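Side-chain contacts in beta-galactosidase (Bacteroides thetaiotaomicron, PDB 5MUJ), which probably hydrolyses arabinosyl linkages in chain B of the plant pectin rhamnogalacturonan II, binding the glycan in a pocket of a five-bladed beta-propeller: residues 60-65 with 123-128; 211-216 with 221-226; 242-247 with 308-313; 274-279 with 283-288. All blocks are in the same frame, centred on the assembly; numbering follows the deposited sequence.

Overall arrangement
Five four-stranded antiparallel sheets ring the chain, the arrangement of a five-bladed beta-propeller, and the contacts sample both the blades and the seams between them. Contact 1 joins the innermost strands of two adjacent blades and includes Asp61 of the glycan pocket. Contacts 2 and 4 are hairpins inside the next two blades, their centres about 13 Å apart, while contact 3 ties a strand of the first of these blades to a loop of the second. Contacts 1 and 2 lie about 17 Å apart between centres. Along the chain contacts 1, 2 and 3 follow in series, with contact 4 nested inside the loop that contact 3 closes. Inner strands such as 60-65 thus reach the glycan, while contact 3 probably steadies a blade seam.

Contact 1: residues 60-65 with 123-128; sequences IDCPTV and GGFPAL
Thr64 and Phe125 are the closest pair along the two backbones, their CA atoms 6.4 Å apart, where strand 60-65 runs beside strand 123-126 in nearly the same direction. The axes approach to 7.4 Å at an angle of 24°, wider than the spacing of paired strands in one sheet, and a water takes up the gap. It donates to Cys62 O at 2.9 Å and to Gly124 O at 2.7 Å, and it accepts from Thr64 OG1 at 2.7 Å, so three polar groups buried between the sheets are satisfied together. Threonine suits this place because its two branches do different work. OG1, beside the backbone N (chi1 -49°), faces the water and also lies 3.8 Å from Pro126 CD, while the methyl CG2 slides along the same proline ring. Cys62 meets Phe125 at the rim of the aromatic ring: its CB is 3.9 Å from Phe125 CE1, and its sulfur lies beside the ring edge, a Cys sulfur-aromatic contact made by a small polarisable side chain. Next to it, Asp61 touches a bound rhamnose and forms salt bridges with Lys334 and Arg357. Strand 71-79 backs the first segment, with Thr75 touching both Thr64 and Pro126, and strand 146-153 backs the second, placing Ile151 against Phe125. Each of these backing strands is the second of its own blade.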
loop_
_atom_site.group_PDB
_atom_site.type_symbol
_atom_site.label_atom_id
_atom_site.label_comp_id
_atom_site.label_asym_id
_atom_site.label_seq_id
_atom_site.Cartn_x
_atom_site.Cartn_y
_atom_site.Cartn_z
ATOM N N ILE A 60 -12.560 -3.611 3.119
ATOM C CA ILE A 60 -11.772 -3.704 1.890
ATOM C C ILE A 60 -10.725 -2.568 1.844
ATOM O O ILE A 60 -11.077 -1.397 2.019
ATOM C CB ILE A 60 -12.712 -3.658 0.654
ATOM C CG1 ILE A 60 -13.484 -4.987 0.567
ATOM C CG2 ILE A 60 -11.912 -3.388 -0.615
ATOM C CD1 ILE A 60 -14.535 -5.036 -0.527
ATOM N N ASP A 61 -9.479 -2.908 1.511
ATOM C CA ASP A 61 -8.364 -1.951 1.593
ATOM C C ASP A 61 -7.229 -2.326 0.637
ATOM O O ASP A 61 -7.276 -3.384 -0.050
ATOM C CB ASP A 61 -7.889 -1.958 3.079
ATOM C CG ASP A 61 -7.091 -0.750 3.522
ATOM O OD1 ASP A 61 -6.548 0.032 2.730
ATOM O OD2 ASP A 61 -6.990 -0.599 4.755
ATOM N N CYS A 62 -6.227 -1.470 0.579
ATOM C CA CYS A 62 -4.903 -1.782 0.069
ATOM C C CYS A 62 -4.895 -2.106 -1.415
ATOM O O CYS A 62 -4.525 -3.197 -1.789
ATOM C CB CYS A 62 -4.274 -2.967 0.818
ATOM S SG CYS A 62 -4.064 -2.818 2.603
ATOM N N PRO A 63 -5.381 -1.157 -2.261
ATOM C CA PRO A 63 -5.301 -1.334 -3.676
ATOM C C PRO A 63 -3.912 -1.339 -4.289
ATOM O O PRO A 63 -3.045 -0.506 -3.933
ATOM C CB PRO A 63 -6.078 -0.117 -4.217
ATOM C CG PRO A 63 -5.813 0.945 -3.194
ATOM C CD PRO A 63 -5.892 0.188 -1.905
ATOM N N THR A 64 -3.717 -2.258 -5.227
ATOM C CA THR A 64 -2.595 -2.199 -6.136
ATOM C C THR A 64 -3.176 -2.338 -7.541
ATOM O O THR A 64 -3.848 -3.334 -7.833
ATOM C CB THR A 64 -1.575 -3.323 -5.880
ATOM O OG1 THR A 64 -1.253 -3.379 -4.494
ATOM C CG2 THR A 64 -0.280 -3.105 -6.655
ATOM N N VAL A 65 -2.920 -1.347 -8.379
ATOM C CA VAL A 65 -3.522 -1.325 -9.744
ATOM C C VAL A 65 -2.449 -1.517 -10.791
ATOM O O VAL A 65 -1.396 -0.887 -10.760
ATOM C CB VAL A 65 -4.332 -0.044 -10.056
ATOM C CG1 VAL A 65 -4.828 -0.036 -11.534
ATOM C CG2 VAL A 65 -5.510 0.099 -9.117
ATOM N N GLY A 123 -2.232 -10.724 3.251
ATOM C CA GLY A 123 -2.586 -9.447 2.593
ATOM C C GLY A 123 -1.508 -9.009 1.632
ATOM O O GLY A 123 -0.493 -8.448 2.024
ATOM N N GLY A 124 -1.773 -9.092 0.326
ATOM C CA GLY A 124 -0.735 -9.005 -0.688
ATOM C C GLY A 124 -0.622 -7.766 -1.542
ATOM O O GLY A 124 -1.623 -7.039 -1.777
ATOM N N PHE A 125 0.592 -7.558 -2.082
ATOM C CA PHE A 125 0.996 -6.361 -2.769
ATOM C C PHE A 125 1.895 -6.775 -3.943
ATOM O O PHE A 125 3.067 -7.104 -3.814
ATOM C CB PHE A 125 1.748 -5.395 -1.881
ATOM C CG PHE A 125 1.103 -5.181 -0.542
ATOM C CD1 PHE A 125 -0.025 -4.400 -0.397
ATOM C CD2 PHE A 125 1.620 -5.811 0.560
ATOM C CE1 PHE A 125 -0.617 -4.240 0.853
ATOM C CE2 PHE A 125 1.056 -5.673 1.811
ATOM C CZ PHE A 125 -0.078 -4.895 1.961
ATOM N N PRO A 126 1.339 -6.839 -5.150
ATOM C CA PRO A 126 2.198 -7.219 -6.248
ATOM C C PRO A 126 3.522 -6.451 -6.322
ATOM O O PRO A 126 3.614 -5.295 -5.868
ATOM C CB PRO A 126 1.317 -6.932 -7.467
ATOM C CG PRO A 126 -0.036 -7.254 -6.968
ATOM C CD PRO A 126 -0.076 -6.793 -5.543
ATOM N N ALA A 127 4.526 -7.135 -6.873
ATOM C CA ALA A 127 5.884 -6.641 -6.935
ATOM C C ALA A 127 6.354 -6.385 -8.337
ATOM O O ALA A 127 5.729 -6.811 -9.331
ATOM C CB ALA A 127 6.809 -7.657 -6.277
ATOM N N LEU A 128 7.439 -5.646 -8.429
ATOM C CA LEU A 128 8.119 -5.311 -9.632
ATOM C C LEU A 128 7.204 -4.543 -10.621
ATOM O O LEU A 128 7.208 -4.826 -11.828
ATOM C CB LEU A 128 8.688 -6.565 -10.296
ATOM C CG LEU A 128 9.415 -7.577 -9.399
ATOM C CD1 LEU A 128 10.057 -8.647 -10.266
ATOM C CD2 LEU A 128 10.447 -6.935 -8.488
HETATM O O HOH W 1 -2.880 -5.111 -3.197
#

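Contact 2: residues 211-216 with 221-226; sequences YWDKDK and PFVMFY
Tyr211 and Phe225 form the apolar centre, their side chains crossing at about a right angle with Tyr211 CD2 4.1 Å from Phe225 CD1. Val223 projects from the same face of the hairpin as Tyr211, and its CG2 packs against Asp213 CB at 4.0 Å, the methylene serving as the apolar part of an otherwise charged residue. On the opposite face Trp212 CD1 lies 4.0 Å from Phe222 CE1; the planes of the indole's five-membered ring and the phenyl ring are inclined at 48°, neither stacked nor perpendicular. Trp212 CG stands anti to its own backbone N (chi1 174°), which lays the indole toward the turn. Between these faces the backbones pair. Tyr211 and Val223 exchange two nearly straight hydrogen bonds, and Asp213 N donates to Pro221 O at 2.7 Å, closing the hairpin end. Pro221 suits this position because its compact ring offers an apolar surface to Lys216 and Trp212. Farther out, the extended Lys216 runs its CE 4.0 Å from Pro221 CD, covering the ring with methylenes. Asp213 opens a type I turn to Lys216; its OD2 accepts from Thr217 N and its OD1, weakly, from Asp215 N. Tyr211 OH bonds to Ile276 N of the neighbouring blade. Three backbone bonds thus join the strands while side chains pack on both faces, and the bonds of Asp213 are consistent with its carboxylate steadying the turn.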
loop_
_atom_site.group_PDB
_atom_site.type_symbol
_atom_site.label_atom_id
_atom_site.label_comp_id
_atom_site.label_asym_id
_atom_site.label_seq_id
_atom_site.Cartn_x
_atom_site.Cartn_y
_atom_site.Cartn_z
ATOM N N TYR A 211 10.617 -3.179 -5.634
ATOM C CA TYR A 211 10.880 -2.553 -6.935
ATOM C C TYR A 211 12.095 -3.189 -7.609
ATOM O O TYR A 211 13.026 -3.586 -6.918
ATOM C CB TYR A 211 11.102 -1.045 -6.719
ATOM C CG TYR A 211 9.879 -0.359 -6.135
ATOM C CD1 TYR A 211 8.765 -0.088 -6.957
ATOM C CD2 TYR A 211 9.803 0.005 -4.800
ATOM C CE1 TYR A 211 7.624 0.500 -6.440
ATOM C CE2 TYR A 211 8.663 0.591 -4.271
ATOM C CZ TYR A 211 7.572 0.851 -5.097
ATOM O OH TYR A 211 6.459 1.438 -4.537
ATOM N N TRP A 212 12.078 -3.291 -8.949
ATOM C CA TRP A 212 13.260 -3.656 -9.735
ATOM C C TRP A 212 14.004 -2.356 -10.061
ATOM O O TRP A 212 13.490 -1.520 -10.767
ATOM C CB TRP A 212 12.899 -4.397 -11.043
ATOM C CG TRP A 212 14.097 -4.639 -11.914
ATOM C CD1 TRP A 212 15.267 -5.239 -11.548
ATOM C CD2 TRP A 212 14.253 -4.264 -13.290
ATOM N NE1 TRP A 212 16.138 -5.267 -12.609
ATOM C CE2 TRP A 212 15.542 -4.674 -13.693
ATOM C CE3 TRP A 212 13.428 -3.618 -14.223
ATOM C CZ2 TRP A 212 16.029 -4.462 -14.999
ATOM C CZ3 TRP A 212 13.908 -3.408 -15.520
ATOM C CH2 TRP A 212 15.197 -3.828 -15.892
ATOM N N ASP A 213 15.184 -2.154 -9.476
ATOM C CA ASP A 213 16.012 -0.983 -9.738
ATOM C C ASP A 213 17.097 -1.387 -10.725
ATOM O O ASP A 213 18.103 -1.950 -10.341
ATOM C CB ASP A 213 16.620 -0.449 -8.430
ATOM C CG ASP A 213 17.480 0.794 -8.644
ATOM O OD1 ASP A 213 17.524 1.335 -9.786
ATOM O OD2 ASP A 213 18.140 1.214 -7.678
ATOM N N LYS A 214 16.873 -1.123 -12.008
ATOM C CA LYS A 214 17.853 -1.426 -13.055
ATOM C C LYS A 214 19.219 -0.790 -12.768
ATOM O O LYS A 214 20.275 -1.402 -12.987
ATOM C CB LYS A 214 17.352 -0.937 -14.421
ATOM N N ASP A 215 19.180 0.425 -12.242
ATOM C CA ASP A 215 20.395 1.179 -11.974
ATOM C C ASP A 215 21.174 0.743 -10.715
ATOM O O ASP A 215 22.270 1.239 -10.500
ATOM C CB ASP A 215 20.066 2.677 -11.970
ATOM C CG ASP A 215 19.584 3.157 -13.334
ATOM O OD1 ASP A 215 20.242 2.843 -14.339
ATOM O OD2 ASP A 215 18.527 3.817 -13.413
ATOM N N LYS A 216 20.642 -0.183 -9.911
ATOM C CA LYS A 216 21.299 -0.651 -8.670
ATOM C C LYS A 216 21.814 0.517 -7.816
ATOM O O LYS A 216 22.962 0.518 -7.300
ATOM C CB LYS A 216 22.397 -1.667 -9.010
ATOM C CG LYS A 216 21.855 -2.893 -9.726
ATOM C CD LYS A 216 22.875 -4.017 -9.831
ATOM C CE LYS A 216 22.276 -5.228 -10.530
ATOM N NZ LYS A 216 23.232 -6.360 -10.616
ATOM N N PRO A 221 19.607 -5.108 -7.199
ATOM C CA PRO A 221 18.527 -4.918 -8.162
ATOM C C PRO A 221 17.132 -4.862 -7.537
ATOM O O PRO A 221 16.224 -4.296 -8.174
ATOM C CB PRO A 221 18.654 -6.149 -9.068
ATOM C CG PRO A 221 19.196 -7.203 -8.182
ATOM C CD PRO A 221 20.194 -6.454 -7.331
ATOM N N PHE A 222 16.946 -5.434 -6.334
ATOM C CA PHE A 222 15.603 -5.477 -5.723
ATOM C C PHE A 222 15.576 -4.637 -4.458
ATOM O O PHE A 222 16.339 -4.873 -3.523
ATOM C CB PHE A 222 15.135 -6.927 -5.489
ATOM C CG PHE A 222 15.066 -7.734 -6.762
ATOM C CD1 PHE A 222 14.180 -7.371 -7.789
ATOM C CD2 PHE A 222 15.882 -8.832 -6.948
ATOM C CE1 PHE A 222 14.133 -8.099 -8.969
ATOM C CE2 PHE A 222 15.830 -9.561 -8.113
ATOM C CZ PHE A 222 14.959 -9.205 -9.123
ATOM N N VAL A 223 14.697 -3.644 -4.467
ATOM C CA VAL A 223 14.585 -2.682 -3.391
ATOM C C VAL A 223 13.217 -2.700 -2.780
ATOM O O VAL A 223 12.275 -2.383 -3.469
ATOM C CB VAL A 223 14.890 -1.242 -3.899
ATOM C CG1 VAL A 223 14.719 -0.211 -2.787
ATOM C CG2 VAL A 223 16.280 -1.152 -4.535
HETATM N N MSE A 224 13.096 -3.042 -1.528
HETATM C CA MSE A 224 11.861 -3.100 -0.825
HETATM C C MSE A 224 11.635 -1.899 0.032
HETATM O O MSE A 224 12.496 -1.539 0.784
HETATM C CB MSE A 224 11.821 -4.365 0.017
HETATM C CG MSE A 224 10.542 -4.366 0.770
HETATM SE SE MSE A 224 10.484 -5.790 2.165
HETATM C CE MSE A 224 10.792 -7.418 1.106
ATOM N N PHE A 225 10.481 -1.240 -0.109
ATOM C CA PHE A 225 10.058 -0.159 0.694
ATOM C C PHE A 225 8.942 -0.748 1.570
ATOM O O PHE A 225 8.037 -1.354 1.147
ATOM C CB PHE A 225 9.552 1.122 -0.067
ATOM C CG PHE A 225 10.630 2.060 -0.486
ATOM C CD1 PHE A 225 11.442 1.747 -1.516
ATOM C CD2 PHE A 225 10.894 3.243 0.208
ATOM C CE1 PHE A 225 12.436 2.562 -1.892
ATOM C CE2 PHE A 225 11.941 4.069 -0.181
ATOM C CZ PHE A 225 12.678 3.745 -1.267
ATOM N N TYR A 226 9.114 -0.655 2.878
ATOM C CA TYR A 226 8.125 -1.206 3.814
ATOM C C TYR A 226 7.983 -0.384 5.074
ATOM O O TYR A 226 8.913 0.335 5.468
ATOM C CB TYR A 226 8.405 -2.678 4.180
ATOM C CG TYR A 226 9.624 -3.007 5.039
ATOM C CD1 TYR A 226 10.917 -2.855 4.541
ATOM C CD2 TYR A 226 9.447 -3.568 6.295
ATOM C CE1 TYR A 226 12.021 -3.243 5.303
ATOM C CE2 TYR A 226 10.547 -3.903 7.084
ATOM C CZ TYR A 226 11.820 -3.743 6.553
ATOM O OH TYR A 226 12.955 -4.112 7.270
#

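Contact 3: residues 242-247 with 308-313; sequences VGIALS and DLVNWT
Ile244 reaches Leu309 through an extended arm: CG1 stands anti to its carbonyl carbon (chi1 -68°) and chi2 of 173° carries CD1 straight outward. That methyl ends 3.5 Å from Leu309 O and 4.4 Å from Val310 CG2, so a single branch of the isoleucine makes the nearest approaches. Asp308 shapes the receiving loop, its chi1 of 68° folding the carboxylate over the chain that follows. OD1 takes two backbone bonds, one from Asn311 N at 2.9 Å through its syn lone pair, the other from Val310 N at 2.8 Å on the anti side and somewhat out of the carboxylate plane. An aspartate suits this corner because one short carboxylate can gather both amides. Trp312 NE1 then donates to Leu309 O at 2.9 Å in a bent bond. The indole N-H comes from above the carbonyl plane rather than along a lone pair, so the carbonyl oxygen meets both the Ile244 methyl and the indole N-H. Small as the interface is, aromatic and aliphatic side chains pack around it: Tyr256 touches both Ile244 and Val310, while Trp312 packs on Phe225, Tyr283 and Met285. The loop itself combines an Asx turn with a further bond to the amide three residues on. The whole is a seam between propeller blades, the third strand of one meeting the link between the last two strands of the next.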
loop_
_atom_site.group_PDB
_atom_site.type_symbol
_atom_site.label_atom_id
_atom_site.label_comp_id
_atom_site.label_asym_id
_atom_site.label_seq_id
_atom_site.Cartn_x
_atom_site.Cartn_y
_atom_site.Cartn_z
ATOM N N VAL A 242 8.988 4.211 7.671
ATOM C CA VAL A 242 9.295 3.603 6.377
ATOM C C VAL A 242 10.792 3.335 6.249
ATOM O O VAL A 242 11.622 4.239 6.484
ATOM C CB VAL A 242 8.812 4.494 5.226
ATOM C CG1 VAL A 242 9.337 3.983 3.911
ATOM C CG2 VAL A 242 7.294 4.556 5.203
ATOM N N GLY A 243 11.121 2.118 5.830
ATOM C CA GLY A 243 12.501 1.738 5.573
ATOM C C GLY A 243 12.656 0.873 4.366
ATOM O O GLY A 243 11.688 0.509 3.735
ATOM N N ILE A 244 13.903 0.545 4.060
ATOM C CA ILE A 244 14.325 -0.149 2.863
ATOM C C ILE A 244 15.010 -1.478 3.186
ATOM O O ILE A 244 15.806 -1.598 4.186
ATOM C CB ILE A 244 15.294 0.757 2.069
ATOM C CG1 ILE A 244 14.565 1.986 1.482
ATOM C CG2 ILE A 244 16.031 -0.009 0.995
ATOM C CD1 ILE A 244 15.493 2.998 0.846
ATOM N N ALA A 245 14.725 -2.496 2.389
ATOM C CA ALA A 245 15.484 -3.761 2.433
ATOM C C ALA A 245 15.956 -4.071 1.048
ATOM O O ALA A 245 15.298 -3.656 0.104
ATOM C CB ALA A 245 14.679 -4.902 2.984
ATOM N N LEU A 246 16.999 -4.868 0.905
ATOM C CA LEU A 246 17.700 -5.027 -0.351
ATOM C C LEU A 246 17.967 -6.507 -0.629
ATOM O O LEU A 246 18.305 -7.250 0.293
ATOM C CB LEU A 246 19.021 -4.243 -0.316
ATOM C CG LEU A 246 18.897 -2.718 -0.092
ATOM C CD1 LEU A 246 20.224 -2.057 0.295
ATOM C CD2 LEU A 246 18.253 -1.998 -1.280
ATOM N N SER A 247 17.880 -6.896 -1.901
ATOM C CA SER A 247 18.087 -8.284 -2.340
ATOM C C SER A 247 18.620 -8.391 -3.756
ATOM O O SER A 247 18.388 -7.513 -4.597
ATOM C CB SER A 247 16.786 -9.070 -2.228
ATOM O OG SER A 247 16.944 -10.442 -2.545
ATOM N N ASP A 308 17.683 10.121 -4.712
ATOM C CA ASP A 308 18.574 9.016 -4.300
ATOM C C ASP A 308 17.932 7.852 -3.507
ATOM O O ASP A 308 18.646 6.985 -3.003
ATOM C CB ASP A 308 19.754 9.599 -3.512
ATOM C CG ASP A 308 19.358 10.179 -2.164
ATOM O OD1 ASP A 308 18.276 9.864 -1.629
ATOM O OD2 ASP A 308 20.161 10.964 -1.620
ATOM N N LEU A 309 16.604 7.852 -3.400
ATOM C CA LEU A 309 15.811 6.854 -2.674
ATOM C C LEU A 309 15.929 6.863 -1.156
ATOM O O LEU A 309 15.149 6.185 -0.507
ATOM C CB LEU A 309 16.029 5.430 -3.209
ATOM C CG LEU A 309 15.582 5.198 -4.652
ATOM C CD1 LEU A 309 16.051 3.826 -5.132
ATOM C CD2 LEU A 309 14.068 5.273 -4.771
ATOM N N VAL A 310 16.834 7.674 -0.588
ATOM C CA VAL A 310 17.122 7.643 0.849
ATOM C C VAL A 310 16.745 8.943 1.582
ATOM O O VAL A 310 16.210 8.897 2.678
ATOM C CB VAL A 310 18.605 7.311 1.068
ATOM C CG1 VAL A 310 19.002 7.571 2.511
ATOM C CG2 VAL A 310 18.861 5.855 0.669
ATOM N N ASN A 311 17.055 10.082 0.979
ATOM C CA ASN A 311 16.752 11.383 1.551
ATOM C C ASN A 311 15.507 11.938 0.879
ATOM O O ASN A 311 15.525 12.206 -0.309
ATOM C CB ASN A 311 17.924 12.323 1.333
ATOM C CG ASN A 311 19.183 11.814 1.969
ATOM O OD1 ASN A 311 20.116 11.440 1.287
ATOM N ND2 ASN A 311 19.178 11.743 3.280
ATOM N N TRP A 312 14.449 12.104 1.663
ATOM C CA TRP A 312 13.117 12.414 1.133
ATOM C C TRP A 312 12.731 13.812 1.537
ATOM O O TRP A 312 12.845 14.156 2.691
ATOM C CB TRP A 312 12.132 11.377 1.666
ATOM C CG TRP A 312 12.361 10.056 0.989
ATOM C CD1 TRP A 312 13.110 9.014 1.449
ATOM C CD2 TRP A 312 11.866 9.646 -0.319
ATOM N NE1 TRP A 312 13.150 8.000 0.507
ATOM C CE2 TRP A 312 12.353 8.339 -0.558
ATOM C CE3 TRP A 312 11.047 10.249 -1.291
ATOM C CZ2 TRP A 312 12.085 7.636 -1.743
ATOM C CZ3 TRP A 312 10.753 9.544 -2.481
ATOM C CH2 TRP A 312 11.272 8.251 -2.699
ATOM N N THR A 313 12.267 14.612 0.572
ATOM C CA THR A 313 11.779 15.963 0.849
ATOM C C THR A 313 10.258 15.855 0.878
ATOM O O THR A 313 9.658 15.368 -0.089
ATOM C CB THR A 313 12.197 16.944 -0.258
ATOM O OG1 THR A 313 13.633 17.012 -0.349
ATOM C CG2 THR A 313 11.632 18.344 0.007
#

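Contact 4: residues 274-279 with 283-288; sequences AHIQKM and YVMFYF
His275 and Phe286 lie side by side on one face of this hairpin and form its close-packed part, with His275 CD2 3.6 Å from Phe286 CD2. The two planes are tilted by only 30°, but their offset leaves little overlap between the rings. Their backbones exchange two hydrogen bonds, and Gln277 pairs with Val284 in the same way, the bond from Val284 N to Gln277 O being almost straight at 2.8 Å. Gln277 carries its amide past the Phe286 ring, NE2 approaching CE2 obliquely; OE1 meets Tyr137 OH and NE2 meets Val337 O, so the long neutral side chain fills buried volume and still satisfies both ends. Ala274, at the start of the segment, is small enough for Met285 (a selenomethionine) to lie against it, Ala274 CB to Met285 CG 3.9 Å. On the other face Ile276 CG2 sits 4.0 Å from Tyr283 CD1. Toward the hairpin turn the contact reaches solvent, yet stays close: the partly exposed Lys278 lays its methylenes beside the Tyr283 ring, Lys278 CG 3.7 Å from Tyr283 CE1, its chain running extended from CG anti to the backbone N (chi1 -156°). Met279, also a selenomethionine, touches more loosely, Met279 CE to Val284 CG2 4.2 Å. Helix 31-41 lies over Met279, Val284 and Phe286, strand 331-340 of the next blade packs on His275 and Phe286, and Phe225 of the preceding blade meets Ile276.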
loop_
_atom_site.group_PDB
_atom_site.type_symbol
_atom_site.label_atom_id
_atom_site.label_comp_id
_atom_site.label_asym_id
_atom_site.label_seq_id
_atom_site.Cartn_x
_atom_site.Cartn_y
_atom_site.Cartn_z
ATOM N N ALA A 274 4.181 3.342 1.468
ATOM C CA ALA A 274 4.980 3.986 0.470
ATOM C C ALA A 274 4.742 3.339 -0.897
ATOM O O ALA A 274 4.818 2.112 -1.041
ATOM C CB ALA A 274 6.462 3.969 0.831
ATOM N N HIS A 275 4.458 4.213 -1.861
ATOM C CA HIS A 275 4.159 3.878 -3.264
ATOM C C HIS A 275 4.979 4.836 -4.107
ATOM O O HIS A 275 4.706 6.033 -4.129
ATOM C CB HIS A 275 2.630 3.976 -3.529
ATOM C CG HIS A 275 2.224 4.026 -4.982
ATOM N ND1 HIS A 275 2.567 3.052 -5.895
ATOM C CD2 HIS A 275 1.465 4.926 -5.653
ATOM C CE1 HIS A 275 2.038 3.357 -7.085
ATOM N NE2 HIS A 275 1.377 4.494 -6.959
ATOM N N ILE A 276 5.993 4.302 -4.777
ATOM C CA ILE A 276 7.011 5.078 -5.506
ATOM C C ILE A 276 6.856 4.978 -7.025
ATOM O O ILE A 276 6.754 3.885 -7.574
ATOM C CB ILE A 276 8.437 4.634 -5.113
ATOM C CG1 ILE A 276 8.603 4.781 -3.595
ATOM C CG2 ILE A 276 9.497 5.478 -5.848
ATOM C CD1 ILE A 276 9.968 4.432 -3.088
ATOM N N GLN A 277 6.834 6.144 -7.686
ATOM C CA GLN A 277 6.945 6.220 -9.136
ATOM C C GLN A 277 8.082 7.149 -9.527
ATOM O O GLN A 277 8.459 8.031 -8.763
ATOM C CB GLN A 277 5.619 6.694 -9.722
ATOM C CG GLN A 277 4.556 5.629 -9.526
ATOM C CD GLN A 277 3.290 5.915 -10.261
ATOM O OE1 GLN A 277 3.302 6.160 -11.477
ATOM N NE2 GLN A 277 2.173 5.868 -9.532
ATOM N N LYS A 278 8.666 6.902 -10.688
ATOM C CA LYS A 278 9.773 7.691 -11.184
ATOM C C LYS A 278 9.208 8.648 -12.234
ATOM O O LYS A 278 8.506 8.216 -13.149
ATOM C CB LYS A 278 10.847 6.788 -11.769
ATOM C CG LYS A 278 12.228 7.432 -11.779
ATOM C CD LYS A 278 13.252 6.570 -12.505
ATOM C CE LYS A 278 14.400 7.397 -13.049
ATOM N NZ LYS A 278 15.560 6.536 -13.385
HETATM N N MSE A 279 9.462 9.940 -12.032
HETATM C CA MSE A 279 8.993 10.988 -12.903
HETATM C C MSE A 279 10.189 11.795 -13.304
HETATM O O MSE A 279 10.622 12.717 -12.589
HETATM C CB MSE A 279 7.940 11.718 -12.096
HETATM C CG MSE A 279 7.262 12.797 -12.897
HETATM SE SE MSE A 279 6.353 13.925 -11.584
HETATM C CE MSE A 279 4.873 12.753 -11.035
ATOM N N TYR A 283 12.195 10.595 -8.002
ATOM C CA TYR A 283 11.269 9.614 -7.436
ATOM C C TYR A 283 10.256 10.354 -6.601
ATOM O O TYR A 283 10.626 11.264 -5.842
ATOM C CB TYR A 283 11.994 8.591 -6.535
ATOM C CG TYR A 283 12.983 7.738 -7.277
ATOM C CD1 TYR A 283 12.558 6.649 -8.057
ATOM C CD2 TYR A 283 14.350 8.002 -7.206
ATOM C CE1 TYR A 283 13.473 5.857 -8.724
ATOM C CE2 TYR A 283 15.251 7.237 -7.909
ATOM C CZ TYR A 283 14.807 6.170 -8.660
ATOM O OH TYR A 283 15.726 5.411 -9.336
ATOM N N VAL A 284 8.982 9.972 -6.756
ATOM C CA VAL A 284 7.899 10.497 -5.967
ATOM C C VAL A 284 7.318 9.387 -5.111
ATOM O O VAL A 284 6.938 8.337 -5.630
ATOM C CB VAL A 284 6.802 11.072 -6.891
ATOM C CG1 VAL A 284 5.628 11.602 -6.062
ATOM C CG2 VAL A 284 7.427 12.155 -7.733
HETATM N N MSE A 285 7.272 9.600 -3.799
HETATM C CA MSE A 285 6.676 8.663 -2.904
HETATM C C MSE A 285 5.340 9.206 -2.517
HETATM O O MSE A 285 5.247 10.221 -1.823
HETATM C CB MSE A 285 7.526 8.490 -1.633
HETATM C CG MSE A 285 6.909 7.488 -0.681
HETATM SE SE MSE A 285 7.645 7.683 1.112
HETATM C CE MSE A 285 9.388 6.878 0.754
ATOM N N PHE A 286 4.304 8.482 -2.931
ATOM C CA PHE A 286 2.971 8.669 -2.382
ATOM C C PHE A 286 2.948 7.883 -1.080
ATOM O O PHE A 286 3.397 6.732 -1.052
ATOM C CB PHE A 286 1.913 8.144 -3.373
ATOM C CG PHE A 286 1.914 8.874 -4.671
ATOM C CD1 PHE A 286 1.329 10.129 -4.750
ATOM C CD2 PHE A 286 2.571 8.370 -5.787
ATOM C CE1 PHE A 286 1.294 10.811 -5.968
ATOM C CE2 PHE A 286 2.571 9.068 -6.979
ATOM C CZ PHE A 286 1.974 10.324 -7.039
ATOM N N TYR A 287 2.444 8.508 -0.025
ATOM C CA TYR A 287 2.357 7.848 1.294
ATOM C C TYR A 287 1.152 8.358 2.057
ATOM O O TYR A 287 0.612 9.447 1.736
ATOM C CB TYR A 287 3.669 8.068 2.065
ATOM C CG TYR A 287 3.847 9.433 2.647
ATOM C CD1 TYR A 287 3.408 9.707 3.949
ATOM C CD2 TYR A 287 4.474 10.449 1.930
ATOM C CE1 TYR A 287 3.588 10.977 4.508
ATOM C CE2 TYR A 287 4.661 11.711 2.480
ATOM C CZ TYR A 287 4.212 11.955 3.774
ATOM O OH TYR A 287 4.390 13.207 4.303
ATOM N N PHE A 288 0.726 7.608 3.066
ATOM C CA PHE A 288 -0.294 8.066 4.008
ATOM C C PHE A 288 0.314 8.309 5.369
ATOM O O PHE A 288 1.364 7.705 5.761
ATOM C CB PHE A 288 -1.504 7.134 4.180
ATOM C CG PHE A 288 -1.397 6.056 5.264
ATOM C CD1 PHE A 288 -0.743 4.830 5.013
ATOM C CD2 PHE A 288 -2.016 6.200 6.506
ATOM C CE1 PHE A 288 -0.703 3.835 5.943
ATOM C CE2 PHE A 288 -1.896 5.196 7.514
ATOM C CZ PHE A 288 -1.270 4.018 7.205
#